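MIP07328p (Drosophila melanogaster, PDB 6FKK) probably acts as a repellent axon guidance cue at the cell surface by binding semaphorin receptors through its sema domain. Local coordinates at residues Y27-D32 against P149-T154; D35-V40 against I46-L51; R87-R92 against V97-T102; R451-S456 against L462-D467. All coordinates share one frame; numbering follows the deposited sequence.

All four contacts lie in the sema domain, a beta-propeller. Contacts 4, 2 and 3 are hairpins of three successive blades, and contact 1 runs from the middle one of these, at strand 29-33, to a loop beyond the third. Along the chain, contacts 2 and 3 are nested within the loop that contact 1 closes, and contact 4 follows much later. Contact 1 has its centre about 12 Å from those of contacts 3 and 4 and touches both; contacts 3 and 4, about 20 Å apart between centres, do not meet. The beginning and end of the sema domain come together in the blade of contact 4, which closes the ring.

Contact 1 of 4, residues Y27-D32 against P149-T154; sequences YFKILD and PAHNST. With NAG (2-acetamido-2-deoxy-beta-D-glucopyranose), chain E.
Tyr27 and Pro149 meet beside a shared donor: NH2 of the Arg87 guanidinium, from the adjoining blade, is hydrogen-bonded to Tyr27 O and weakly to Pro149 O. Next to it, Tyr27 CB touches Pro149 CB at 4.4 Å, a loose apolar contact for which proline offers a hydrocarbon surface. The rest of the contact belongs to His151. Its imidazole has Pro149 O over the centre of one face, 3.7 Å above the plane, and its CE1 lies 3.7 Å from Phe28 O. The aliphatic part of Lys29 slides past the ring in the opposite direction, CD coming 3.8 Å from His151 ND1. Bends at chi2 (79°) and chi4 (-56°) leave Lys29 NZ 5.0 Å from His151 ND1, beyond direct contact. His151 is the centre of an inverse gamma turn, which probably helps to turn its ring toward Phe28 and Lys29. Asn152 ND2 is bonded covalently to C1 of an N-acetylglucosamine, whose acetamido methyl C8 lies 3.9 Å from the small side chain of Ala150 (CB). The two segments share little beyond van der Waals contact, and the arginine between them probably contributes much of the polar cohesion between these parts of the propeller.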
loop_
_atom_site.group_PDB
_atom_site.type_symbol
_atom_site.label_atom_id
_atom_site.label_comp_id
_atom_site.label_asym_id
_atom_site.label_seq_id
_atom_site.Cartn_x
_atom_site.Cartn_y
_atom_site.Cartn_z
ATOM N N TYR A 27 6.769 8.900 -15.513
ATOM C CA TYR A 27 5.883 8.078 -14.692
ATOM C C TYR A 27 6.689 7.109 -13.821
ATOM O O TYR A 27 6.737 5.902 -14.054
ATOM C CB TYR A 27 4.869 7.330 -15.561
ATOM C CG TYR A 27 3.806 8.217 -16.165
ATOM C CD1 TYR A 27 2.844 8.816 -15.366
ATOM C CD2 TYR A 27 3.757 8.443 -17.535
ATOM C CE1 TYR A 27 1.866 9.624 -15.911
ATOM C CE2 TYR A 27 2.781 9.248 -18.089
ATOM C CZ TYR A 27 1.838 9.835 -17.272
ATOM O OH TYR A 27 0.864 10.637 -17.821
ATOM N N PHE A 28 7.336 7.687 -12.812
ATOM C CA PHE A 28 8.183 6.910 -11.916
ATOM C C PHE A 28 7.358 5.921 -11.095
ATOM O O PHE A 28 6.181 6.150 -10.798
ATOM C CB PHE A 28 8.962 7.833 -10.976
ATOM C CG PHE A 28 10.110 8.548 -11.634
ATOM C CD1 PHE A 28 10.787 7.974 -12.695
ATOM C CD2 PHE A 28 10.513 9.797 -11.188
ATOM C CE1 PHE A 28 11.844 8.630 -13.301
ATOM C CE2 PHE A 28 11.568 10.458 -11.791
ATOM C CZ PHE A 28 12.234 9.872 -12.850
ATOM N N LYS A 29 7.998 4.814 -10.724
ATOM C CA LYS A 29 7.400 3.803 -9.862
ATOM C C LYS A 29 8.510 3.129 -9.070
ATOM O O LYS A 29 9.514 2.704 -9.650
ATOM C CB LYS A 29 6.618 2.765 -10.674
ATOM C CG LYS A 29 6.186 1.535 -9.884
ATOM C CD LYS A 29 4.951 1.800 -9.035
ATOM C CE LYS A 29 4.532 0.545 -8.275
ATOM N NZ LYS A 29 4.299 -0.616 -9.184
ATOM N N ILE A 30 8.333 3.038 -7.756
ATOM C CA ILE A 30 9.331 2.414 -6.895
ATOM C C ILE A 30 9.193 0.902 -6.991
ATOM O O ILE A 30 8.100 0.352 -6.808
ATOM C CB ILE A 30 9.180 2.897 -5.443
ATOM C CG1 ILE A 30 9.388 4.411 -5.356
ATOM C CG2 ILE A 30 10.164 2.176 -4.537
ATOM C CD1 ILE A 30 10.771 4.868 -5.773
ATOM N N LEU A 31 10.302 0.223 -7.283
ATOM C CA LEU A 31 10.310 -1.225 -7.443
ATOM C C LEU A 31 10.950 -1.967 -6.281
ATOM O O LEU A 31 10.530 -3.085 -5.977
ATOM C CB LEU A 31 11.033 -1.609 -8.740
ATOM C CG LEU A 31 10.436 -1.022 -10.021
ATOM C CD1 LEU A 31 11.156 -1.549 -11.252
ATOM C CD2 LEU A 31 8.946 -1.318 -10.100
ATOM N N ASP A 32 11.949 -1.377 -5.628
ATOM C CA ASP A 32 12.587 -1.990 -4.472
ATOM C C ASP A 32 13.320 -0.902 -3.701
ATOM O O ASP A 32 13.869 0.023 -4.303
ATOM C CB ASP A 32 13.560 -3.102 -4.887
ATOM C CG ASP A 32 14.099 -3.881 -3.701
ATOM O OD1 ASP A 32 13.318 -4.635 -3.080
ATOM O OD2 ASP A 32 15.302 -3.740 -3.391
ATOM N N PRO A 149 1.422 2.209 -18.191
ATOM C CA PRO A 149 2.017 2.735 -16.952
ATOM C C PRO A 149 1.004 3.050 -15.864
ATOM O O PRO A 149 1.414 3.451 -14.768
ATOM C CB PRO A 149 2.728 4.014 -17.421
ATOM C CG PRO A 149 2.047 4.386 -18.698
ATOM C CD PRO A 149 1.699 3.080 -19.345
ATOM N N ALA A 150 -0.292 2.889 -16.128
ATOM C CA ALA A 150 -1.311 3.150 -15.121
ATOM C C ALA A 150 -1.072 2.293 -13.883
ATOM O O ALA A 150 -0.857 1.083 -13.982
ATOM C CB ALA A 150 -2.700 2.881 -15.697
ATOM N N HIS A 151 -1.103 2.935 -12.712
ATOM C CA HIS A 151 -0.843 2.260 -11.440
ATOM C C HIS A 151 -2.111 1.570 -10.927
ATOM O O HIS A 151 -2.621 1.847 -9.841
ATOM C CB HIS A 151 -0.299 3.252 -10.420
ATOM C CG HIS A 151 0.889 4.030 -10.899
ATOM N ND1 HIS A 151 2.159 3.493 -10.953
ATOM C CD2 HIS A 151 1.001 5.305 -11.340
ATOM C CE1 HIS A 151 2.999 4.404 -11.411
ATOM N NE2 HIS A 151 2.323 5.512 -11.653
ATOM N N ASN A 152 -2.620 0.647 -11.744
ATOM C CA ASN A 152 -3.796 -0.144 -11.406
ATOM C C ASN A 152 -3.454 -1.568 -10.988
ATOM O O ASN A 152 -4.350 -2.297 -10.549
ATOM C CB ASN A 152 -4.766 -0.191 -12.598
ATOM C CG ASN A 152 -4.168 -0.901 -13.802
ATOM O OD1 ASN A 152 -2.946 -0.967 -13.938
ATOM N ND2 ASN A 152 -5.014 -1.440 -14.680
ATOM N N SER A 153 -2.191 -1.979 -11.108
ATOM C CA SER A 153 -1.794 -3.369 -10.931
ATOM C C SER A 153 -0.589 -3.466 -10.005
ATOM O O SER A 153 0.202 -2.525 -9.887
ATOM C CB SER A 153 -1.470 -4.024 -12.282
ATOM O OG SER A 153 -0.417 -3.345 -12.943
ATOM N N THR A 154 -0.452 -4.623 -9.355
ATOM C CA THR A 154 0.606 -4.860 -8.381
ATOM C C THR A 154 1.115 -6.290 -8.532
ATOM O O THR A 154 0.611 -7.070 -9.348
ATOM C CB THR A 154 0.112 -4.602 -6.953
ATOM O OG1 THR A 154 1.227 -4.608 -6.051
ATOM C CG2 THR A 154 -0.881 -5.678 -6.531
HETATM C C1 NAG E . -6.454 -1.426 -14.642
HETATM C C2 NAG E . -6.931 -0.753 -15.943
HETATM C C3 NAG E . -8.438 -0.929 -16.144
HETATM C C4 NAG E . -8.840 -2.390 -16.000
HETATM C C5 NAG E . -8.356 -2.914 -14.657
HETATM C C6 NAG E . -8.680 -4.374 -14.439
HETATM C C7 NAG E . -7.066 1.580 -15.133
HETATM C C8 NAG E . -6.565 2.979 -15.331
HETATM N N2 NAG E . -6.570 0.658 -15.972
HETATM O O3 NAG E . -8.793 -0.457 -17.438
HETATM O O4 NAG E . -10.255 -2.518 -16.079
HETATM O O5 NAG E . -6.929 -2.784 -14.589
HETATM O O6 NAG E . -9.940 -4.715 -15.001
HETATM O O7 NAG E . -7.878 1.302 -14.254
#

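Contact 2 of 4, residues D35-V40 against I46-L51; sequences DEFVLV and IYNVSL. With NAG (2-acetamido-2-deoxy-beta-D-glucopyranose), chain C.
Backbone pairing joins Val38 to Val49 and Val40 to Tyr47, each an antiparallel hydrogen-bonded pair with bonds in both directions; the straightest, from Val49 N to Val38 O, spans 3.0 Å at 166°. Leu51 N reaches Glu36 O as well, carrying the ladder past the strand ends. Between these rungs come CA-H...O contacts, as from Leu39 CA to Tyr47 O at 3.2 Å. Apolar contacts fill the face of Val38, Val40, Tyr47 and Val49. There Val38 CG1 sits between its own backbone N and carbonyl carbon (chi1 61°), which carries it to Leu51 CD2 at 3.7 Å, the two side chains crossing at about a right angle. Branched valines suit such extended strands. The opposite face, with Phe37, Leu39 and Asn48, bears sugar. Asn48 ND2 is covalently bonded to C1 of an N-acetylglucosamine, and C5 of that sugar lies 3.5 Å above the Phe37 ring, over its centre, an arrangement consistent with a CH-pi contact. The acetamido methyl C8 packs on Leu39 CD1, also at 3.5 Å. Within this propeller blade one face is largely apolar, while on the other the Phe37 ring and Leu39 give the glycan a surface that probably holds its first sugar in a defined orientation.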
loop_
_atom_site.group_PDB
_atom_site.type_symbol
_atom_site.label_atom_id
_atom_site.label_comp_id
_atom_site.label_asym_id
_atom_site.label_seq_id
_atom_site.Cartn_x
_atom_site.Cartn_y
_atom_site.Cartn_z
ATOM N N ASP A 35 17.139 1.055 3.318
ATOM C CA ASP A 35 17.542 2.289 3.986
ATOM C C ASP A 35 18.614 3.068 3.232
ATOM O O ASP A 35 18.860 4.229 3.577
ATOM C CB ASP A 35 18.039 1.984 5.400
ATOM C CG ASP A 35 16.961 2.166 6.452
ATOM O OD1 ASP A 35 15.842 2.592 6.093
ATOM O OD2 ASP A 35 17.234 1.888 7.638
ATOM N N GLU A 36 19.249 2.479 2.222
ATOM C CA GLU A 36 20.368 3.127 1.550
ATOM C C GLU A 36 20.189 3.294 0.049
ATOM O O GLU A 36 20.664 4.290 -0.500
ATOM C CB GLU A 36 21.665 2.346 1.814
ATOM C CG GLU A 36 22.051 2.289 3.284
ATOM C CD GLU A 36 23.256 1.407 3.537
ATOM O OE1 GLU A 36 23.715 0.737 2.589
ATOM O OE2 GLU A 36 23.745 1.384 4.687
ATOM N N PHE A 37 19.524 2.362 -0.629
ATOM C CA PHE A 37 19.353 2.430 -2.073
ATOM C C PHE A 37 17.914 2.103 -2.444
ATOM O O PHE A 37 17.236 1.335 -1.756
ATOM C CB PHE A 37 20.318 1.478 -2.794
ATOM C CG PHE A 37 21.762 1.843 -2.612
ATOM C CD1 PHE A 37 22.380 2.724 -3.483
ATOM C CD2 PHE A 37 22.496 1.322 -1.559
ATOM C CE1 PHE A 37 23.707 3.071 -3.313
ATOM C CE2 PHE A 37 23.822 1.665 -1.384
ATOM C CZ PHE A 37 24.427 2.544 -2.259
ATOM N N VAL A 38 17.455 2.701 -3.541
ATOM C CA VAL A 38 16.083 2.548 -4.008
ATOM C C VAL A 38 16.095 2.399 -5.525
ATOM O O VAL A 38 16.887 3.044 -6.218
ATOM C CB VAL A 38 15.203 3.738 -3.568
ATOM C CG1 VAL A 38 15.733 5.044 -4.147
ATOM C CG2 VAL A 38 13.750 3.515 -3.965
ATOM N N LEU A 39 15.224 1.530 -6.034
ATOM C CA LEU A 39 15.076 1.301 -7.465
ATOM C C LEU A 39 13.824 2.009 -7.965
ATOM O O LEU A 39 12.764 1.923 -7.335
ATOM C CB LEU A 39 14.995 -0.195 -7.780
ATOM C CG LEU A 39 16.304 -0.963 -7.992
ATOM C CD1 LEU A 39 17.170 -0.951 -6.743
ATOM C CD2 LEU A 39 16.018 -2.390 -8.441
ATOM N N VAL A 40 13.946 2.701 -9.094
ATOM C CA VAL A 40 12.859 3.490 -9.662
ATOM C C VAL A 40 12.624 3.009 -11.087
ATOM O O VAL A 40 13.454 3.246 -11.974
ATOM C CB VAL A 40 13.164 4.993 -9.633
ATOM C CG1 VAL A 40 11.978 5.786 -10.159
ATOM C CG2 VAL A 40 13.525 5.434 -8.224
ATOM N N ILE A 46 15.385 2.039 -15.725
ATOM C CA ILE A 46 15.254 1.784 -14.296
ATOM C C ILE A 46 16.508 2.324 -13.618
ATOM O O ILE A 46 17.625 2.108 -14.104
ATOM C CB ILE A 46 15.045 0.289 -13.990
ATOM C CG1 ILE A 46 14.964 0.053 -12.481
ATOM C CG2 ILE A 46 16.146 -0.553 -14.611
ATOM C CD1 ILE A 46 14.743 -1.395 -12.100
ATOM N N TYR A 47 16.323 3.043 -12.513
ATOM C CA TYR A 47 17.396 3.782 -11.861
ATOM C C TYR A 47 17.721 3.183 -10.498
ATOM O O TYR A 47 16.819 2.840 -9.727
ATOM C CB TYR A 47 17.020 5.258 -11.683
ATOM C CG TYR A 47 16.654 5.981 -12.961
ATOM C CD1 TYR A 47 15.344 5.998 -13.423
ATOM C CD2 TYR A 47 17.616 6.661 -13.698
ATOM C CE1 TYR A 47 15.003 6.663 -14.587
ATOM C CE2 TYR A 47 17.283 7.330 -14.863
ATOM C CZ TYR A 47 15.975 7.327 -15.302
ATOM O OH TYR A 47 15.638 7.988 -16.460
ATOM N N ASN A 48 19.019 3.069 -10.209
ATOM C CA ASN A 48 19.518 2.732 -8.878
ATOM C C ASN A 48 19.980 4.039 -8.240
ATOM O O ASN A 48 20.972 4.635 -8.677
ATOM C CB ASN A 48 20.651 1.705 -8.959
ATOM C CG ASN A 48 21.018 1.108 -7.599
ATOM O OD1 ASN A 48 20.415 1.445 -6.582
ATOM N ND2 ASN A 48 22.007 0.211 -7.582
ATOM N N VAL A 49 19.254 4.500 -7.223
ATOM C CA VAL A 49 19.433 5.836 -6.666
ATOM C C VAL A 49 19.822 5.717 -5.201
ATOM O O VAL A 49 19.130 5.052 -4.422
ATOM C CB VAL A 49 18.158 6.685 -6.818
ATOM C CG1 VAL A 49 18.376 8.077 -6.250
ATOM C CG2 VAL A 49 17.734 6.749 -8.277
ATOM N N SER A 50 20.921 6.367 -4.829
ATOM C CA SER A 50 21.325 6.417 -3.431
ATOM C C SER A 50 20.450 7.405 -2.667
ATOM O O SER A 50 20.045 8.440 -3.202
ATOM C CB SER A 50 22.797 6.814 -3.322
ATOM O OG SER A 50 23.174 6.995 -1.969
ATOM N N LEU A 51 20.157 7.082 -1.407
ATOM C CA LEU A 51 19.202 7.858 -0.626
ATOM C C LEU A 51 19.829 9.008 0.152
ATOM O O LEU A 51 19.091 9.864 0.653
ATOM C CB LEU A 51 18.449 6.949 0.352
ATOM C CG LEU A 51 17.339 6.093 -0.260
ATOM C CD1 LEU A 51 16.556 5.365 0.821
ATOM C CD2 LEU A 51 16.416 6.955 -1.104
HETATM C C1 NAG C . 22.420 -0.419 -6.350
HETATM C C2 NAG C . 22.674 -1.913 -6.489
HETATM C C3 NAG C . 23.057 -2.504 -5.136
HETATM C C4 NAG C . 24.315 -1.810 -4.624
HETATM C C5 NAG C . 24.214 -0.280 -4.650
HETATM C C6 NAG C . 25.575 0.371 -4.518
HETATM C C7 NAG C . 20.427 -3.080 -6.816
HETATM C C8 NAG C . 19.948 -2.620 -5.465
HETATM N N2 NAG C . 21.666 -2.705 -7.203
HETATM O O3 NAG C . 23.308 -3.897 -5.310
HETATM O O4 NAG C . 24.565 -2.220 -3.285
HETATM O O5 NAG C . 23.641 0.230 -5.875
HETATM O O6 NAG C . 26.586 -0.398 -5.158
HETATM O O7 NAG C . 19.718 -3.788 -7.539
#

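Contact 3 of 4, residues R87-R92 against V97-T102; sequences RVYALR and VLLCGT
Val88 and Cys100 pack at the centre of one face of this hairpin, Val88 CB to Cys100 CB at 3.6 Å. Ala90 CB and Leu98 CB follow at 4.1 Å. Small Val88 and Ala90 suit a face on which Tyr155 and Phe157 of the neighbouring strand 154-158 lie. Cys100 SG is in turn bonded to Cys109 SG, a disulfide that ties this strand to the next one in the blade. Tyr89 leads the other face. With CG anti to the backbone N (chi1 163°), its ring extends along the strand, and Val97 CG1 meets its edge, in plane, 3.5 Å from Tyr89 CE1. Farther out, Leu91 CD1 touches Val97 CG2 at 4.2 Å. Between the two apolar faces runs the backbone ladder, with Leu98 N to Ala90 O its shortest bond at 2.8 Å. At one end it is interrupted by a classic beta bulge: Cys100 O accepts from Arg87 N, at 3.0 Å and 173°, and from Val88 N, at 3.2 Å. At this polar edge Arg87 NH2 is hydrogen-bonded to Tyr27 O, outside the hairpin, whereas at the other end Arg92 forms a salt bridge with Glu96. With two donors on one carbonyl and a disulfide on the same residue, Cys100 is fixed through both backbone and side chain. The extra residue of the bulge probably helps to direct Arg87 into the neighbouring blade.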
loop_
_atom_site.group_PDB
_atom_site.type_symbol
_atom_site.label_atom_id
_atom_site.label_comp_id
_atom_site.label_asym_id
_atom_site.label_seq_id
_atom_site.Cartn_x
_atom_site.Cartn_y
_atom_site.Cartn_z
ATOM N N ARG A 87 8.112 -2.075 -14.635
ATOM C CA ARG A 87 7.150 -2.132 -13.542
ATOM C C ARG A 87 7.305 -3.334 -12.620
ATOM O O ARG A 87 6.580 -3.409 -11.624
ATOM C CB ARG A 87 5.717 -2.123 -14.103
ATOM C CG ARG A 87 5.261 -0.776 -14.637
ATOM C CD ARG A 87 5.061 0.215 -13.504
ATOM N NE ARG A 87 4.574 1.507 -13.975
ATOM C CZ ARG A 87 5.354 2.552 -14.228
ATOM N NH1 ARG A 87 6.666 2.460 -14.058
ATOM N NH2 ARG A 87 4.822 3.690 -14.651
ATOM N N VAL A 88 8.203 -4.274 -12.913
ATOM C CA VAL A 88 8.342 -5.490 -12.113
ATOM C C VAL A 88 9.823 -5.768 -11.898
ATOM O O VAL A 88 10.579 -5.901 -12.867
ATOM C CB VAL A 88 7.669 -6.707 -12.775
ATOM C CG1 VAL A 88 7.917 -7.960 -11.952
ATOM C CG2 VAL A 88 6.177 -6.470 -12.949
ATOM N N TYR A 89 10.237 -5.865 -10.635
ATOM C CA TYR A 89 11.593 -6.252 -10.273
ATOM C C TYR A 89 11.547 -7.306 -9.178
ATOM O O TYR A 89 10.721 -7.230 -8.263
ATOM C CB TYR A 89 12.427 -5.052 -9.798
ATOM C CG TYR A 89 13.681 -5.456 -9.046
ATOM C CD1 TYR A 89 14.795 -5.937 -9.721
ATOM C CD2 TYR A 89 13.745 -5.364 -7.661
ATOM C CE1 TYR A 89 15.940 -6.313 -9.037
ATOM C CE2 TYR A 89 14.885 -5.737 -6.970
ATOM C CZ TYR A 89 15.979 -6.211 -7.662
ATOM O OH TYR A 89 17.113 -6.582 -6.977
ATOM N N ALA A 90 12.444 -8.285 -9.272
ATOM C CA ALA A 90 12.542 -9.330 -8.265
ATOM C C ALA A 90 13.943 -9.923 -8.304
ATOM O O ALA A 90 14.485 -10.177 -9.382
ATOM C CB ALA A 90 11.494 -10.426 -8.488
ATOM N N LEU A 91 14.522 -10.131 -7.123
ATOM C CA LEU A 91 15.828 -10.773 -6.990
ATOM C C LEU A 91 15.587 -12.267 -6.805
ATOM O O LEU A 91 15.220 -12.719 -5.718
ATOM C CB LEU A 91 16.607 -10.173 -5.824
ATOM C CG LEU A 91 18.000 -10.730 -5.523
ATOM C CD1 LEU A 91 18.932 -10.525 -6.703
ATOM C CD2 LEU A 91 18.571 -10.083 -4.269
ATOM N N ARG A 92 15.789 -13.035 -7.875
ATOM C CA ARG A 92 15.500 -14.458 -7.855
ATOM C C ARG A 92 16.423 -15.190 -6.882
ATOM O O ARG A 92 17.504 -14.699 -6.546
ATOM C CB ARG A 92 15.643 -15.044 -9.259
ATOM C CG ARG A 92 14.507 -14.689 -10.204
ATOM C CD ARG A 92 14.473 -15.655 -11.371
ATOM N NE ARG A 92 14.201 -17.017 -10.926
ATOM C CZ ARG A 92 14.530 -18.107 -11.613
ATOM N NH1 ARG A 92 15.154 -17.994 -12.777
ATOM N NH2 ARG A 92 14.243 -19.308 -11.131
ATOM N N VAL A 97 18.361 -11.415 -11.590
ATOM C CA VAL A 97 17.500 -10.244 -11.489
ATOM C C VAL A 97 16.390 -10.377 -12.522
ATOM O O VAL A 97 16.661 -10.626 -13.702
ATOM C CB VAL A 97 18.289 -8.939 -11.698
ATOM C CG1 VAL A 97 17.342 -7.773 -11.936
ATOM C CG2 VAL A 97 19.184 -8.666 -10.498
ATOM N N LEU A 98 15.148 -10.218 -12.079
ATOM C CA LEU A 98 13.988 -10.290 -12.955
ATOM C C LEU A 98 13.494 -8.881 -13.252
ATOM O O LEU A 98 13.293 -8.083 -12.332
ATOM C CB LEU A 98 12.877 -11.125 -12.317
ATOM C CG LEU A 98 11.544 -11.206 -13.067
ATOM C CD1 LEU A 98 11.740 -11.742 -14.477
ATOM C CD2 LEU A 98 10.550 -12.063 -12.297
ATOM N N LEU A 99 13.309 -8.576 -14.534
ATOM C CA LEU A 99 12.826 -7.267 -14.956
ATOM C C LEU A 99 11.744 -7.438 -16.009
ATOM O O LEU A 99 11.943 -8.149 -16.999
ATOM C CB LEU A 99 13.962 -6.402 -15.513
ATOM C CG LEU A 99 14.675 -5.483 -14.522
ATOM C CD1 LEU A 99 15.665 -4.591 -15.255
ATOM C CD2 LEU A 99 13.665 -4.651 -13.749
ATOM N N CYS A 100 10.607 -6.779 -15.796
ATOM C CA CYS A 100 9.490 -6.809 -16.728
ATOM C C CYS A 100 9.011 -5.386 -16.979
ATOM O O CYS A 100 8.962 -4.567 -16.057
ATOM C CB CYS A 100 8.333 -7.668 -16.192
ATOM S SG CYS A 100 8.783 -9.329 -15.600
ATOM N N GLY A 101 8.656 -5.097 -18.232
ATOM C CA GLY A 101 8.201 -3.771 -18.598
ATOM C C GLY A 101 7.033 -3.842 -19.561
ATOM O O GLY A 101 6.761 -4.878 -20.173
ATOM N N THR A 102 6.343 -2.704 -19.691
ATOM C CA THR A 102 5.168 -2.642 -20.557
ATOM C C THR A 102 5.543 -2.876 -22.014
ATOM O O THR A 102 4.835 -3.589 -22.736
ATOM C CB THR A 102 4.464 -1.295 -20.397
ATOM O OG1 THR A 102 5.270 -0.258 -20.973
ATOM C CG2 THR A 102 4.231 -0.987 -18.926
#

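Contact 4 of 4, residues R451-S456 against L462-D467; sequences RELVIS and LVVVSD
Leu462 CD1 packs against Ile455 CG1 at 3.8 Å, the two side chains crossing obliquely, while Leu453 CD2 lies alongside Val464 CG2, also at 3.8 Å. This is the tight part: branched hydrocarbon faces strand 386-396, where Ala388 and Ala390 receive Leu453. Beneath it Val454 and Val463 exchange two backbone bonds, the straighter from Val463 N to Val454 O at 2.9 Å and 173°. The hairpin belongs to the propeller blade that strand 18-21, from the beginning of the chain, completes as an outermost strand, so that both ends of the domain share one sheet. At the other end, where the partners are polar, a classic beta bulge breaks the regular pairing, with Val465 O taking Arg451 N at 2.7 Å and Glu452 N at 3.3 Å. Apolar packing there gives way to a charged, partly exposed pair. Arg451, its chain bent at chi2 (-71°), forms a salt bridge with Asp467: NE meets OD1 at 3.0 Å from above the carboxylate plane, and NH2 makes a weak bond to OD2, the guanidinium and carboxylate planes lying 73° apart.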
loop_
_atom_site.group_PDB
_atom_site.type_symbol
_atom_site.label_atom_id
_atom_site.label_comp_id
_atom_site.label_asym_id
_atom_site.label_seq_id
_atom_site.Cartn_x
_atom_site.Cartn_y
_atom_site.Cartn_z
ATOM N N ARG A 451 2.653 10.067 -5.293
ATOM C CA ARG A 451 2.358 8.693 -5.683
ATOM C C ARG A 451 2.761 7.684 -4.610
ATOM O O ARG A 451 1.987 6.774 -4.291
ATOM C CB ARG A 451 3.058 8.367 -7.007
ATOM C CG ARG A 451 2.572 9.197 -8.187
ATOM C CD ARG A 451 1.171 8.787 -8.612
ATOM N NE ARG A 451 0.720 9.515 -9.795
ATOM C CZ ARG A 451 -0.146 10.523 -9.770
ATOM N NH1 ARG A 451 -0.664 10.924 -8.619
ATOM N NH2 ARG A 451 -0.500 11.127 -10.896
ATOM N N GLU A 452 3.958 7.824 -4.045
ATOM C CA GLU A 452 4.457 6.882 -3.054
ATOM C C GLU A 452 5.276 7.621 -2.005
ATOM O O GLU A 452 5.683 8.770 -2.197
ATOM C CB GLU A 452 5.307 5.780 -3.701
ATOM C CG GLU A 452 4.506 4.708 -4.423
ATOM C CD GLU A 452 5.357 3.898 -5.382
ATOM O OE1 GLU A 452 6.247 4.490 -6.028
ATOM O OE2 GLU A 452 5.138 2.673 -5.490
ATOM N N LEU A 453 5.516 6.939 -0.885
ATOM C CA LEU A 453 6.351 7.450 0.196
ATOM C C LEU A 453 7.289 6.346 0.656
ATOM O O LEU A 453 6.846 5.224 0.925
ATOM C CB LEU A 453 5.509 7.947 1.375
ATOM C CG LEU A 453 4.649 9.192 1.153
ATOM C CD1 LEU A 453 3.923 9.573 2.435
ATOM C CD2 LEU A 453 5.500 10.345 0.650
ATOM N N VAL A 454 8.577 6.664 0.745
ATOM C CA VAL A 454 9.606 5.725 1.175
ATOM C C VAL A 454 10.312 6.317 2.384
ATOM O O VAL A 454 10.670 7.501 2.381
ATOM C CB VAL A 454 10.610 5.422 0.048
ATOM C CG1 VAL A 454 11.575 4.325 0.476
ATOM C CG2 VAL A 454 9.875 5.032 -1.221
ATOM N N ILE A 455 10.519 5.495 3.408
ATOM C CA ILE A 455 11.080 5.939 4.675
ATOM C C ILE A 455 12.440 5.286 4.869
ATOM O O ILE A 455 12.561 4.055 4.812
ATOM C CB ILE A 455 10.147 5.611 5.850
ATOM C CG1 ILE A 455 8.957 6.573 5.871
ATOM C CG2 ILE A 455 10.910 5.653 7.163
ATOM C CD1 ILE A 455 8.052 6.384 7.069
ATOM N N SER A 456 13.458 6.110 5.105
ATOM C CA SER A 456 14.791 5.656 5.500
ATOM C C SER A 456 15.053 6.209 6.897
ATOM O O SER A 456 15.364 7.394 7.055
ATOM C CB SER A 456 15.854 6.118 4.510
ATOM O OG SER A 456 17.147 5.741 4.953
ATOM N N LEU A 462 12.569 11.172 4.525
ATOM C CA LEU A 462 11.320 10.780 3.890
ATOM C C LEU A 462 11.412 11.157 2.419
ATOM O O LEU A 462 11.674 12.318 2.088
ATOM C CB LEU A 462 10.123 11.462 4.551
ATOM C CG LEU A 462 8.778 11.279 3.844
ATOM C CD1 LEU A 462 8.317 9.835 3.930
ATOM C CD2 LEU A 462 7.726 12.215 4.415
ATOM N N VAL A 463 11.213 10.181 1.540
ATOM C CA VAL A 463 11.354 10.383 0.103
ATOM C C VAL A 463 9.960 10.422 -0.504
ATOM O O VAL A 463 9.270 9.397 -0.570
ATOM C CB VAL A 463 12.213 9.292 -0.548
ATOM C CG1 VAL A 463 12.325 9.535 -2.050
ATOM C CG2 VAL A 463 13.588 9.252 0.097
ATOM N N VAL A 464 9.544 11.602 -0.947
ATOM C CA VAL A 464 8.274 11.755 -1.647
ATOM C C VAL A 464 8.479 11.432 -3.120
ATOM O O VAL A 464 9.468 11.852 -3.733
ATOM C CB VAL A 464 7.723 13.178 -1.451
ATOM C CG1 VAL A 464 6.400 13.344 -2.183
ATOM C CG2 VAL A 464 7.565 13.478 0.029
ATOM N N VAL A 465 7.544 10.683 -3.696
ATOM C CA VAL A 465 7.652 10.200 -5.069
ATOM C C VAL A 465 6.458 10.712 -5.863
ATOM O O VAL A 465 5.306 10.420 -5.520
ATOM C CB VAL A 465 7.723 8.666 -5.128
ATOM C CG1 VAL A 465 7.809 8.197 -6.571
ATOM C CG2 VAL A 465 8.906 8.160 -4.320
ATOM N N SER A 466 6.733 11.466 -6.923
ATOM C CA SER A 466 5.723 11.896 -7.874
ATOM C C SER A 466 5.908 11.125 -9.178
ATOM O O SER A 466 6.702 10.181 -9.259
ATOM C CB SER A 466 5.798 13.408 -8.095
ATOM O OG SER A 466 6.923 13.750 -8.888
ATOM N N ASP A 467 5.169 11.534 -10.211
ATOM C CA ASP A 467 5.297 10.867 -11.503
ATOM C C ASP A 467 6.682 11.076 -12.098
ATOM O O ASP A 467 7.234 10.173 -12.736
ATOM C CB ASP A 467 4.221 11.363 -12.467
ATOM C CG ASP A 467 2.895 10.657 -12.275
ATOM O OD1 ASP A 467 2.895 9.500 -11.799
ATOM O OD2 ASP A 467 1.854 11.260 -12.607
#